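PDB 6G6P: Ika8 from Synthetic construct, which is of unknown function but is a designed eight-bladed beta-propeller built from WD40-type repeats. Local coordinates for residues 7-12 against 317-322; 19-24 against 300-305; 26-31 against 40-45. All blocks are in the same frame, centred on the assembly; numbering follows the deposited sequence.

Contact 1 of 3, residues 7-12 against 317-322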
ATOM      1  N   GLU A   7       1.430 -22.208  -9.074  1.00 58.34           N
ATOM      2  CA  GLU A   7       2.272 -21.643  -8.033  1.00 75.04           C
ATOM      3  C   GLU A   7       3.732 -21.788  -8.424  1.00 78.80           C
ATOM      4  O   GLU A   7       4.158 -22.858  -8.871  1.00 84.16           O
ATOM      5  CB  GLU A   7       2.017 -22.334  -6.693  1.00 58.12           C
ATOM      6  CG  GLU A   7       0.713 -21.929  -6.037  1.00 72.87           C
ATOM      7  CD  GLU A   7       0.521 -22.553  -4.672  1.00 73.64           C
ATOM      8  OE1 GLU A   7      -0.578 -23.085  -4.414  1.00 84.40           O
ATOM      9  OE2 GLU A   7       1.464 -22.508  -3.856  1.00 85.96           O
ATOM     10  N   LEU A   8       4.497 -20.709  -8.266  1.00 83.68           N
ATOM     11  CA  LEU A   8       5.925 -20.802  -8.516  1.00 70.08           C
ATOM     12  C   LEU A   8       6.612 -21.600  -7.420  1.00 77.89           C
ATOM     13  O   LEU A   8       7.489 -22.425  -7.699  1.00 89.10           O
ATOM     14  CB  LEU A   8       6.543 -19.413  -8.613  1.00 83.68           C
ATOM     15  CG  LEU A   8       7.033 -18.811  -9.923  1.00 86.24           C
ATOM     16  CD1 LEU A   8       5.852 -18.577 -10.804  1.00 76.70           C
ATOM     17  CD2 LEU A   8       7.781 -17.510  -9.682  1.00 64.32           C
ATOM     18  N   VAL A   9       6.262 -21.328  -6.163  1.00 77.77           N
ATOM     19  CA  VAL A   9       7.082 -21.833  -5.074  1.00 77.23           C
ATOM     20  C   VAL A   9       6.147 -22.154  -3.903  1.00 76.50           C
ATOM     21  O   VAL A   9       5.037 -21.627  -3.799  1.00 96.59           O
ATOM     22  CB  VAL A   9       8.153 -20.782  -4.690  1.00 90.86           C
ATOM     23  CG1 VAL A   9       9.061 -21.392  -3.719  1.00 81.14           C
ATOM     24  CG2 VAL A   9       8.795 -20.055  -5.867  1.00 78.75           C
ATOM     25  N   SER A  10       6.568 -23.082  -3.046  1.00 73.08           N
ATOM     26  CA  SER A  10       6.040 -23.102  -1.685  1.00 84.26           C
ATOM     27  C   SER A  10       6.909 -22.237  -0.773  1.00 86.12           C
ATOM     28  O   SER A  10       8.142 -22.254  -0.855  1.00 76.36           O
ATOM     29  CB  SER A  10       5.949 -24.526  -1.118  1.00 91.60           C
ATOM     30  OG  SER A  10       5.342 -24.523   0.161  1.00105.85           O
ATOM     31  N   LEU A  11       6.258 -21.468   0.098  1.00 73.08           N
ATOM     32  CA  LEU A  11       6.958 -20.681   1.102  1.00 66.04           C
ATOM     33  C   LEU A  11       6.394 -21.014   2.471  1.00 60.80           C
ATOM     34  O   LEU A  11       5.176 -21.125   2.636  1.00 65.83           O
ATOM     35  CB  LEU A  11       6.845 -19.175   0.837  1.00 61.01           C
ATOM     36  CG  LEU A  11       7.527 -18.639  -0.422  1.00 57.87           C
ATOM     37  CD1 LEU A  11       7.310 -17.138  -0.557  1.00 58.49           C
ATOM     38  CD2 LEU A  11       9.011 -18.968  -0.408  1.00 54.58           C
ATOM     39  N   GLU A  12       7.290 -21.170   3.451  1.00 54.76           N
ATOM     40  CA  GLU A  12       6.872 -21.561   4.793  1.00 53.64           C
ATOM     41  C   GLU A  12       5.944 -20.531   5.427  1.00 71.32           C
ATOM     42  O   GLU A  12       5.069 -20.890   6.220  1.00 67.86           O
ATOM     43  CB  GLU A  12       8.099 -21.784   5.680  1.00 80.11           C
ATOM     44  CG  GLU A  12       7.787 -22.389   7.042  1.00 89.78           C
ATOM     45  CD  GLU A  12       7.805 -23.905   7.027  1.00101.04           C
ATOM     46  OE1 GLU A  12       6.735 -24.516   7.234  1.00114.40           O
ATOM     47  OE2 GLU A  12       8.890 -24.485   6.810  1.00104.40           O
ATOM     48  N   VAL A 317       2.249 -17.397   2.831  1.00 60.90           N
ATOM     49  CA  VAL A 317       2.694 -16.567   1.719  1.00 58.13           C
ATOM     50  C   VAL A 317       2.802 -17.460   0.495  1.00 55.15           C
ATOM     51  O   VAL A 317       3.478 -18.498   0.528  1.00 67.06           O
ATOM     52  CB  VAL A 317       4.038 -15.872   2.012  1.00 64.35           C
ATOM     53  CG1 VAL A 317       4.388 -14.883   0.906  1.00 54.88           C
ATOM     54  CG2 VAL A 317       4.014 -15.179   3.381  1.00 47.97           C
ATOM     55  N   LYS A 318       2.122 -17.062  -0.575  1.00 52.39           N
ATOM     56  CA  LYS A 318       2.081 -17.813  -1.816  1.00 44.20           C
ATOM     57  C   LYS A 318       2.494 -16.909  -2.964  1.00 71.90           C
ATOM     58  O   LYS A 318       2.318 -15.683  -2.901  1.00 54.02           O
ATOM     59  CB  LYS A 318       0.676 -18.384  -2.072  1.00 52.81           C
ATOM     60  CG  LYS A 318       0.221 -19.382  -1.009  1.00 46.55           C
ATOM     61  CD  LYS A 318      -1.162 -19.926  -1.311  1.00 69.58           C
ATOM     62  CE  LYS A 318      -1.376 -21.261  -0.622  1.00 58.44           C
ATOM     63  NZ  LYS A 318      -0.451 -21.442   0.530  1.00 63.69           N
ATOM     64  N   VAL A 319       3.080 -17.519  -4.001  1.00 49.73           N
ATOM     65  CA  VAL A 319       3.511 -16.766  -5.170  1.00 61.88           C
ATOM     66  C   VAL A 319       3.068 -17.534  -6.420  1.00 63.66           C
ATOM     67  O   VAL A 319       3.208 -18.763  -6.505  1.00 66.87           O
ATOM     68  CB  VAL A 319       5.040 -16.537  -5.194  1.00 61.63           C
ATOM     69  CG1 VAL A 319       5.587 -16.143  -3.838  1.00 76.43           C
ATOM     70  CG2 VAL A 319       5.784 -17.676  -5.835  1.00 84.53           C
ATOM     71  N   TRP A 320       2.543 -16.812  -7.394  1.00 55.90           N
ATOM     72  CA  TRP A 320       1.885 -17.425  -8.540  1.00 65.99           C
ATOM     73  C   TRP A 320       2.462 -16.930  -9.866  1.00 65.22           C
ATOM     74  O   TRP A 320       3.142 -15.902  -9.942  1.00 72.02           O
ATOM     75  CB  TRP A 320       0.372 -17.145  -8.530  1.00 68.39           C
ATOM     76  CG  TRP A 320      -0.258 -17.208  -7.174  1.00 79.35           C
ATOM     77  CD1 TRP A 320      -0.187 -16.263  -6.193  1.00 56.83           C
ATOM     78  CD2 TRP A 320      -1.101 -18.249  -6.666  1.00 93.73           C
ATOM     79  NE1 TRP A 320      -0.912 -16.658  -5.099  1.00 60.89           N
ATOM     80  CE2 TRP A 320      -1.487 -17.873  -5.364  1.00 82.95           C
ATOM     81  CE3 TRP A 320      -1.558 -19.464  -7.182  1.00 74.68           C
ATOM     82  CZ2 TRP A 320      -2.308 -18.670  -4.571  1.00 82.64           C
ATOM     83  CZ3 TRP A 320      -2.374 -20.254  -6.394  1.00 67.92           C
ATOM     84  CH2 TRP A 320      -2.740 -19.854  -5.103  1.00 72.86           C
ATOM     85  N   TYR A 321       2.160 -17.677 -10.930  1.00 67.97           N
ATOM     86  CA  TYR A 321       2.447 -17.262 -12.298  1.00 72.05           C
ATOM     87  C   TYR A 321       1.152 -17.033 -13.069  1.00 79.31           C
ATOM     88  O   TYR A 321       0.117 -17.635 -12.773  1.00 94.16           O
ATOM     89  CB  TYR A 321       3.296 -18.301 -13.043  1.00 73.57           C
ATOM     90  CG  TYR A 321       3.799 -17.829 -14.397  1.00 95.86           C
ATOM     91  CD1 TYR A 321       4.895 -16.977 -14.499  1.00 76.95           C
ATOM     92  CD2 TYR A 321       3.174 -18.232 -15.574  1.00111.08           C
ATOM     93  CE1 TYR A 321       5.351 -16.545 -15.728  1.00 94.94           C
ATOM     94  CE2 TYR A 321       3.624 -17.802 -16.806  1.00112.32           C
ATOM     95  CZ  TYR A 321       4.713 -16.961 -16.876  1.00118.61           C
ATOM     96  OH  TYR A 321       5.166 -16.532 -18.101  1.00113.54           O
ATOM     97  N   ILE A 322       1.220 -16.160 -14.070  1.00 85.24           N
ATOM     98  CA  ILE A 322       0.069 -15.895 -14.927  1.00 93.10           C
ATOM     99  C   ILE A 322       0.285 -16.501 -16.308  1.00 92.12           C
ATOM    100  O   ILE A 322      -0.230 -17.579 -16.613  1.00105.22           O
ATOM    101  CB  ILE A 322      -0.214 -14.385 -15.035  1.00105.44           C
ATOM    102  CG1 ILE A 322      -0.776 -13.857 -13.715  1.00 71.11           C
ATOM    103  CG2 ILE A 322      -1.162 -14.099 -16.194  1.00100.29           C
ATOM    104  CD1 ILE A 322      -1.448 -12.519 -13.834  1.00 86.85           C
TER
HETATM  105  O   HOH W   1       3.797 -20.829  -1.088  1.00 61.74           O

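Contact 2 of 3, residues 19-24 against 300-305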
ATOM      1  N   THR A  19       0.907  -8.978   7.793  1.00 47.78           N
ATOM      2  CA  THR A  19       0.442  -7.600   7.855  1.00 50.93           C
ATOM      3  C   THR A  19       1.085  -6.686   6.824  1.00 48.19           C
ATOM      4  O   THR A  19       0.530  -5.620   6.541  1.00 57.86           O
ATOM      5  CB  THR A  19       0.688  -7.019   9.255  1.00 56.17           C
ATOM      6  OG1 THR A  19       2.020  -7.341   9.679  1.00 52.91           O
ATOM      7  CG2 THR A  19      -0.309  -7.584  10.255  1.00 39.97           C
ATOM      8  N   ALA A  20       2.229  -7.067   6.258  1.00 53.98           N
ATOM      9  CA  ALA A  20       2.873  -6.271   5.225  1.00 51.11           C
ATOM     10  C   ALA A  20       3.616  -7.198   4.275  1.00 54.45           C
ATOM     11  O   ALA A  20       4.024  -8.301   4.651  1.00 48.92           O
ATOM     12  CB  ALA A  20       3.834  -5.235   5.823  1.00 51.73           C
ATOM     13  N   LEU A  21       3.797  -6.734   3.041  1.00 51.51           N
ATOM     14  CA  LEU A  21       4.408  -7.546   2.000  1.00 52.89           C
ATOM     15  C   LEU A  21       5.111  -6.639   1.002  1.00 64.63           C
ATOM     16  O   LEU A  21       4.565  -5.608   0.597  1.00 50.49           O
ATOM     17  CB  LEU A  21       3.354  -8.409   1.295  1.00 58.08           C
ATOM     18  CG  LEU A  21       3.809  -9.562   0.403  1.00 53.15           C
ATOM     19  CD1 LEU A  21       4.282 -10.731   1.248  1.00 47.05           C
ATOM     20  CD2 LEU A  21       2.666  -9.989  -0.500  1.00 50.77           C
ATOM     21  N   ALA A  22       6.323  -7.029   0.610  1.00 57.68           N
ATOM     22  CA  ALA A  22       7.103  -6.290  -0.372  1.00 59.69           C
ATOM     23  C   ALA A  22       7.737  -7.270  -1.348  1.00 62.93           C
ATOM     24  O   ALA A  22       8.155  -8.363  -0.958  1.00 55.60           O
ATOM     25  CB  ALA A  22       8.185  -5.435   0.296  1.00 40.37           C
ATOM     26  N   PHE A  23       7.816  -6.863  -2.612  1.00 54.69           N
ATOM     27  CA  PHE A  23       8.276  -7.730  -3.691  1.00 63.91           C
ATOM     28  C   PHE A  23       9.200  -6.929  -4.595  1.00 81.13           C
ATOM     29  O   PHE A  23       8.818  -5.860  -5.081  1.00 65.25           O
ATOM     30  CB  PHE A  23       7.084  -8.286  -4.478  1.00 71.81           C
ATOM     31  CG  PHE A  23       7.450  -9.297  -5.531  1.00 72.63           C
ATOM     32  CD1 PHE A  23       8.625 -10.028  -5.450  1.00 66.01           C
ATOM     33  CD2 PHE A  23       6.598  -9.528  -6.599  1.00 58.66           C
ATOM     34  CE1 PHE A  23       8.947 -10.960  -6.421  1.00 67.23           C
ATOM     35  CE2 PHE A  23       6.913 -10.459  -7.571  1.00 70.59           C
ATOM     36  CZ  PHE A  23       8.089 -11.177  -7.482  1.00 57.15           C
ATOM     37  N   SER A  24      10.410  -7.440  -4.812  1.00 62.70           N
ATOM     38  CA  SER A  24      11.364  -6.798  -5.704  1.00 89.65           C
ATOM     39  C   SER A  24      12.355  -7.842  -6.193  1.00 82.06           C
ATOM     40  O   SER A  24      12.803  -8.688  -5.413  1.00 80.67           O
ATOM     41  CB  SER A  24      12.106  -5.647  -5.013  1.00 86.59           C
ATOM     42  OG  SER A  24      12.615  -4.728  -5.964  1.00 77.66           O
ATOM     43  N   ALA A 300      -2.600  -9.070   1.741  1.00 54.37           N
ATOM     44  CA  ALA A 300      -1.605  -8.321   0.987  1.00 47.00           C
ATOM     45  C   ALA A 300      -1.406  -8.969  -0.374  1.00 55.05           C
ATOM     46  O   ALA A 300      -1.440 -10.196  -0.496  1.00 47.89           O
ATOM     47  CB  ALA A 300      -0.272  -8.246   1.739  1.00 41.11           C
ATOM     48  N   LEU A 301      -1.191  -8.133  -1.386  1.00 47.69           N
ATOM     49  CA  LEU A 301      -0.960  -8.586  -2.750  1.00 46.99           C
ATOM     50  C   LEU A 301       0.153  -7.756  -3.367  1.00 56.30           C
ATOM     51  O   LEU A 301       0.152  -6.527  -3.250  1.00 64.38           O
ATOM     52  CB  LEU A 301      -2.231  -8.467  -3.600  1.00 48.71           C
ATOM     53  CG  LEU A 301      -3.241  -9.612  -3.524  1.00 60.52           C
ATOM     54  CD1 LEU A 301      -4.473  -9.288  -4.361  1.00 45.41           C
ATOM     55  CD2 LEU A 301      -2.606 -10.920  -3.976  1.00 57.17           C
ATOM     56  N   GLN A 302       1.101  -8.429  -4.012  1.00 66.54           N
ATOM     57  CA  GLN A 302       2.151  -7.777  -4.781  1.00 50.38           C
ATOM     58  C   GLN A 302       2.179  -8.405  -6.164  1.00 69.80           C
ATOM     59  O   GLN A 302       2.153  -9.632  -6.291  1.00 55.02           O
ATOM     60  CB  GLN A 302       3.517  -7.915  -4.101  1.00 60.67           C
ATOM     61  CG  GLN A 302       3.683  -7.059  -2.855  1.00 63.83           C
ATOM     62  CD  GLN A 302       3.714  -5.569  -3.161  1.00 75.49           C
ATOM     63  OE1 GLN A 302       4.072  -5.152  -4.264  1.00 70.48           O
ATOM     64  NE2 GLN A 302       3.334  -4.759  -2.180  1.00 44.90           N
ATOM     65  N   PHE A 303       2.232  -7.566  -7.195  1.00 76.71           N
ATOM     66  CA  PHE A 303       2.094  -8.032  -8.571  1.00 59.79           C
ATOM     67  C   PHE A 303       3.154  -7.362  -9.434  1.00 70.15           C
ATOM     68  O   PHE A 303       3.055  -6.165  -9.724  1.00 68.87           O
ATOM     69  CB  PHE A 303       0.692  -7.740  -9.098  1.00 54.85           C
ATOM     70  CG  PHE A 303       0.418  -8.323 -10.447  1.00 59.87           C
ATOM     71  CD1 PHE A 303       1.159  -9.392 -10.927  1.00 63.94           C
ATOM     72  CD2 PHE A 303      -0.581  -7.800 -11.238  1.00 54.81           C
ATOM     73  CE1 PHE A 303       0.904  -9.924 -12.175  1.00 57.48           C
ATOM     74  CE2 PHE A 303      -0.834  -8.322 -12.482  1.00 65.22           C
ATOM     75  CZ  PHE A 303      -0.093  -9.388 -12.952  1.00 50.11           C
ATOM     76  N   LYS A 304       4.158  -8.136  -9.848  1.00 79.10           N
ATOM     77  CA  LYS A 304       5.222  -7.658 -10.722  1.00 87.25           C
ATOM     78  C   LYS A 304       5.652  -8.778 -11.660  1.00 77.73           C
ATOM     79  O   LYS A 304       5.839  -9.918 -11.227  1.00 75.90           O
ATOM     80  CB  LYS A 304       6.432  -7.162  -9.918  1.00 71.02           C
ATOM     81  CG  LYS A 304       6.099  -6.074  -8.924  1.00 94.28           C
ATOM     82  CD  LYS A 304       7.238  -5.108  -8.719  1.00 97.39           C
ATOM     83  CE  LYS A 304       7.182  -4.547  -7.315  1.00 85.12           C
ATOM     84  NZ  LYS A 304       6.862  -5.608  -6.319  1.00 86.20           N
ATOM     85  N   ASP A 305       5.791  -8.443 -12.944  1.00 75.34           N
ATOM     86  CA  ASP A 305       6.369  -9.327 -13.957  1.00 95.12           C
ATOM     87  C   ASP A 305       5.697 -10.702 -13.961  1.00 87.60           C
ATOM     88  O   ASP A 305       6.338 -11.743 -13.800  1.00 87.21           O
ATOM     89  CB  ASP A 305       7.881  -9.458 -13.760  1.00 85.40           C
ATOM     90  CG  ASP A 305       8.595  -8.122 -13.820  1.00 97.17           C
ATOM     91  OD1 ASP A 305       8.432  -7.407 -14.829  1.00101.25           O
ATOM     92  OD2 ASP A 305       9.316  -7.787 -12.856  1.00 98.36           O
TER

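Contact 3 of 3, residues 26-31 against 40-45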
ATOM      1  N   ASN A  26      13.829 -11.011  -7.293  1.00 79.32           N
ATOM      2  CA  ASN A  26      13.348 -12.336  -6.928  1.00 75.23           C
ATOM      3  C   ASN A  26      13.274 -12.470  -5.412  1.00 70.39           C
ATOM      4  O   ASN A  26      13.399 -13.566  -4.865  1.00 72.82           O
ATOM      5  CB  ASN A  26      14.248 -13.410  -7.533  1.00 88.57           C
ATOM      6  CG  ASN A  26      14.813 -12.999  -8.883  1.00 95.34           C
ATOM      7  OD1 ASN A  26      14.067 -12.738  -9.827  1.00 91.45           O
ATOM      8  ND2 ASN A  26      16.136 -12.920  -8.973  1.00 95.02           N
ATOM      9  N   ILE A  27      13.076 -11.344  -4.729  1.00 91.54           N
ATOM     10  CA  ILE A  27      13.079 -11.268  -3.274  1.00 71.01           C
ATOM     11  C   ILE A  27      11.698 -10.825  -2.814  1.00 73.60           C
ATOM     12  O   ILE A  27      11.110  -9.901  -3.391  1.00 61.62           O
ATOM     13  CB  ILE A  27      14.159 -10.298  -2.761  1.00 72.17           C
ATOM     14  CG1 ILE A  27      15.539 -10.692  -3.299  1.00 76.55           C
ATOM     15  CG2 ILE A  27      14.155 -10.239  -1.240  1.00 50.42           C
ATOM     16  CD1 ILE A  27      16.212 -11.802  -2.515  1.00 69.01           C
ATOM     17  N   VAL A  28      11.181 -11.487  -1.784  1.00 61.29           N
ATOM     18  CA  VAL A  28       9.933 -11.104  -1.139  1.00 52.91           C
ATOM     19  C   VAL A  28      10.223 -10.882   0.335  1.00 61.13           C
ATOM     20  O   VAL A  28      10.866 -11.720   0.979  1.00 59.23           O
ATOM     21  CB  VAL A  28       8.835 -12.168  -1.328  1.00 70.93           C
ATOM     22  CG1 VAL A  28       7.758 -12.023  -0.257  1.00 58.73           C
ATOM     23  CG2 VAL A  28       8.223 -12.057  -2.711  1.00 65.72           C
ATOM     24  N   VAL A  29       9.771  -9.748   0.860  1.00 61.62           N
ATOM     25  CA  VAL A  29       9.845  -9.446   2.284  1.00 56.10           C
ATOM     26  C   VAL A  29       8.424  -9.444   2.827  1.00 51.67           C
ATOM     27  O   VAL A  29       7.534  -8.804   2.254  1.00 52.66           O
ATOM     28  CB  VAL A  29      10.547  -8.101   2.541  1.00 48.94           C
ATOM     29  CG1 VAL A  29      10.658  -7.841   4.033  1.00 45.38           C
ATOM     30  CG2 VAL A  29      11.921  -8.091   1.886  1.00 52.35           C
ATOM     31  N   SER A  30       8.209 -10.172   3.920  1.00 52.45           N
ATOM     32  CA  SER A  30       6.892 -10.307   4.521  1.00 54.82           C
ATOM     33  C   SER A  30       6.978 -10.009   6.010  1.00 48.43           C
ATOM     34  O   SER A  30       7.897 -10.472   6.692  1.00 61.43           O
ATOM     35  CB  SER A  30       6.320 -11.715   4.296  1.00 55.49           C
ATOM     36  OG  SER A  30       7.171 -12.714   4.836  1.00 59.35           O
ATOM     37  N   GLY A  31       6.017  -9.234   6.506  1.00 48.65           N
ATOM     38  CA  GLY A  31       5.926  -8.901   7.916  1.00 39.91           C
ATOM     39  C   GLY A  31       4.677  -9.512   8.521  1.00 39.03           C
ATOM     40  O   GLY A  31       3.660  -9.675   7.844  1.00 54.33           O
ATOM     41  N   TRP A  40      12.613 -14.058   1.464  1.00 71.96           N
ATOM     42  CA  TRP A  40      12.591 -15.280   0.674  1.00 83.01           C
ATOM     43  C   TRP A  40      13.154 -15.026  -0.717  1.00 68.33           C
ATOM     44  O   TRP A  40      13.001 -13.939  -1.282  1.00 69.35           O
ATOM     45  CB  TRP A  40      11.168 -15.849   0.535  1.00 59.07           C
ATOM     46  CG  TRP A  40      10.301 -15.673   1.739  1.00 74.80           C
ATOM     47  CD1 TRP A  40       9.583 -14.562   2.075  1.00 67.67           C
ATOM     48  CD2 TRP A  40      10.036 -16.645   2.759  1.00 70.78           C
ATOM     49  NE1 TRP A  40       8.898 -14.777   3.248  1.00 63.23           N
ATOM     50  CE2 TRP A  40       9.159 -16.048   3.686  1.00 64.34           C
ATOM     51  CE3 TRP A  40      10.462 -17.959   2.980  1.00 58.42           C
ATOM     52  CZ2 TRP A  40       8.698 -16.720   4.816  1.00 62.06           C
ATOM     53  CZ3 TRP A  40      10.002 -18.624   4.104  1.00 72.16           C
ATOM     54  CH2 TRP A  40       9.130 -18.003   5.008  1.00 67.95           C
ATOM     55  N   ASP A  41      13.806 -16.050  -1.261  1.00 77.98           N
ATOM     56  CA  ASP A  41      14.263 -16.057  -2.644  1.00 78.71           C
ATOM     57  C   ASP A  41      13.242 -16.825  -3.473  1.00 75.73           C
ATOM     58  O   ASP A  41      13.025 -18.019  -3.243  1.00 82.13           O
ATOM     59  CB  ASP A  41      15.650 -16.693  -2.755  1.00 88.38           C
ATOM     60  CG  ASP A  41      16.234 -16.601  -4.157  1.00 88.24           C
ATOM     61  OD1 ASP A  41      15.658 -15.893  -5.011  1.00 77.65           O
ATOM     62  OD2 ASP A  41      17.279 -17.239  -4.401  1.00101.20           O
ATOM     63  N   ILE A  42      12.614 -16.138  -4.427  1.00 75.93           N
ATOM     64  CA  ILE A  42      11.541 -16.754  -5.201  1.00 92.05           C
ATOM     65  C   ILE A  42      12.069 -17.891  -6.071  1.00 88.80           C
ATOM     66  O   ILE A  42      11.370 -18.882  -6.300  1.00 93.62           O
ATOM     67  CB  ILE A  42      10.816 -15.675  -6.031  1.00 80.54           C
ATOM     68  CG1 ILE A  42      10.166 -14.645  -5.106  1.00 87.89           C
ATOM     69  CG2 ILE A  42       9.763 -16.296  -6.927  1.00 99.93           C
ATOM     70  CD1 ILE A  42       8.900 -15.140  -4.439  1.00 80.69           C
ATOM     71  N   LEU A  43      13.307 -17.792  -6.552  1.00 91.37           N
ATOM     72  CA  LEU A  43      13.812 -18.811  -7.468  1.00 88.43           C
ATOM     73  C   LEU A  43      14.012 -20.153  -6.769  1.00 86.41           C
ATOM     74  O   LEU A  43      13.733 -21.210  -7.349  1.00100.09           O
ATOM     75  CB  LEU A  43      15.114 -18.332  -8.103  1.00 86.28           C
ATOM     76  CG  LEU A  43      15.036 -16.980  -8.815  1.00 74.84           C
ATOM     77  CD1 LEU A  43      16.302 -16.719  -9.614  1.00 73.25           C
ATOM     78  CD2 LEU A  43      13.808 -16.911  -9.713  1.00 81.42           C
ATOM     79  N   THR A  44      14.507 -20.134  -5.531  1.00 83.64           N
ATOM     80  CA  THR A  44      14.731 -21.352  -4.763  1.00 85.02           C
ATOM     81  C   THR A  44      13.682 -21.580  -3.686  1.00 88.77           C
ATOM     82  O   THR A  44      13.602 -22.690  -3.147  1.00 72.27           O
ATOM     83  CB  THR A  44      16.116 -21.323  -4.105  1.00 91.44           C
ATOM     84  OG1 THR A  44      16.072 -20.479  -2.947  1.00 90.71           O
ATOM     85  CG2 THR A  44      17.156 -20.792  -5.075  1.00 87.81           C
ATOM     86  N   GLY A  45      12.886 -20.563  -3.359  1.00 95.53           N
ATOM     87  CA  GLY A  45      11.908 -20.688  -2.299  1.00 62.97           C
ATOM     88  C   GLY A  45      12.498 -20.857  -0.927  1.00 62.82           C
ATOM     89  O   GLY A  45      11.826 -21.366  -0.028  1.00 66.65           O
TER

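Contact 1 of 3, residues 7-12 against 317-322
Glu7 lies alongside Trp320, with its carboxylate-bearing chain running the same way as the indole. Its CG sits over one face of the six-membered ring, 3.9 Å from the ring centroid and 30° off the normal, which makes a CH-pi contact displaced toward the rim. The torsion explains the placement: CG stands beside the backbone N and anti to the carbonyl carbon (chi1 -75°), and the extended remainder follows the ring. The indole is fixed independently, because Trp320 NE1 bonds to Ser310 OG and its ring stacks with His291. At Leu8 the chain turns a corner. Here the one direct backbone hydrogen bond of the contact forms, from Leu8 N to Val319 O at 2.9 Å, bent to 148° at the hydrogen. Leu8 then packs in two directions, CB against Val319 CG2 at 3.4 Å and CD1 against Tyr321 CB at the same separation. Val9 brings CG2 obliquely onto Val319 CG2. Beyond this point the backbones stand too far apart for regular pairing, and a water fills the gap: it accepts from Leu11 N at 2.8 Å and donates to both Val9 O and Val317 O, so three backbone polar groups are satisfied through one molecule. Leu11 closes the walk, its CD1 reaching Val319 CG1 at 3.8 Å, roughly at right angles, and Val317 CG1 a little farther off. Ile42 and Val309 also touch Val319. Strands 9-11 and 317-321 run antiparallel, and the N-terminal strand thus forms the outer edge of a sheet whose other three strands come from the C terminus. This is the Velcro closure of a WD40 beta-propeller.

Contact 2 of 3, residues 19-24 against 300-305
Leu21, Phe23, Ala300, Gln302 and Lys304 mesh between the innermost strands of two adjacent blades of the beta-propeller. The axes of 19-24 and 300-304 run nearly parallel, 7° apart and 6.8 Å at closest approach, and side chains, not backbone ladders, join them. Ala300 CB meets Leu21 CB at 3.7 Å. Gln302 can be followed outward from its backbone. Its CB touches Phe23 CB at 3.6 Å; CG lies 3.9 Å from Leu21 CD2, as the two side chains lie alongside but point contrary ways. A bend at chi2 (-68°) then brings the amide back beside the 19-24 backbone. There NE2 gives a weak hydrogen bond to Leu21 O, 3.2 Å long and only 125° at the hydrogen. Each strand is paired to the next in its own blade, Ala22 with Val29 and Gln302 with Val309, through backbone bonds, and Val309 also touches Leu21 and Phe23. The modelled separation of Lys304 NZ from Phe23 O, 2.3 Å, is so short that the position of the amine is doubtful. Nearer its backbone Lys304 runs past the Phe23 side chain, with Lys304 CB 4.1 Å from ring atom CE2 of Phe23.

Contact 3 of 3, residues 26-31 against 40-45
Val28 and Trp40 form an antiparallel hydrogen-bonded pair that satisfies both backbones: Val28 N reaches Trp40 O at 3.1 Å, and Trp40 N returns to Val28 O at 3.0 Å, the second lying in the carbonyl plane. A third bond, from Ile42 N to Asn26 O, is nearly straight at 177° and measures 2.7 Å; it carries the pairing past the end of strand 40-41. Asp41 OD1 also approaches Asn26 O, but both are acceptors and no bond joins them; OD1 instead takes a weak bond from Leu43 N, within the turn that Gly45 N closes onto Asp41 O. The indole supplies the side-chain bond. Trp40 NE1 points at Ser30 OG, 3.1 Å away, with the hydroxyl oxygen at the ring edge and only 3° out of the indole plane. With chi1 at 59°, Ser30 OG lies between the backbone N and the carbonyl carbon, and there it also bonds His14 NE2. The serine hydroxyl thus joins histidine and tryptophan, consistent with the His-Ser-Trp part of the WD40 structural tetrad. Apolar contacts flank these bonds, with Val28 CG2 against Ile42 CD1 at 3.6 Å. The hairpin of strands 27-32 and 37-41 forms the middle of its four-stranded blade, between the inner strand 18-24 and the outer strand 46-50, while Ile27 and Val29 touch Phe63 on the next blade's inner strand 58-64.

In the fold
From the N terminus, strand 7-11 enters contact 1, which closes a loop spanning nearly the whole chain by pairing with strand 317-321 at the other end. The chain then passes inward to strand 18-24, where contact 2 closes a second long loop with strand 298-304, lying within the first. Contact 3 closes a short hairpin inside both; the three loops nest and none cross. Contact 1 completes the blade of 298-321 with the N-terminal strand as its outer edge, whereas contact 2 joins the inner strand of that blade to that of the next. Contact 3 pairs the two middle strands of the blade that starts at 18-24, and Ile42 carries it into contact 1 by packing on Val319.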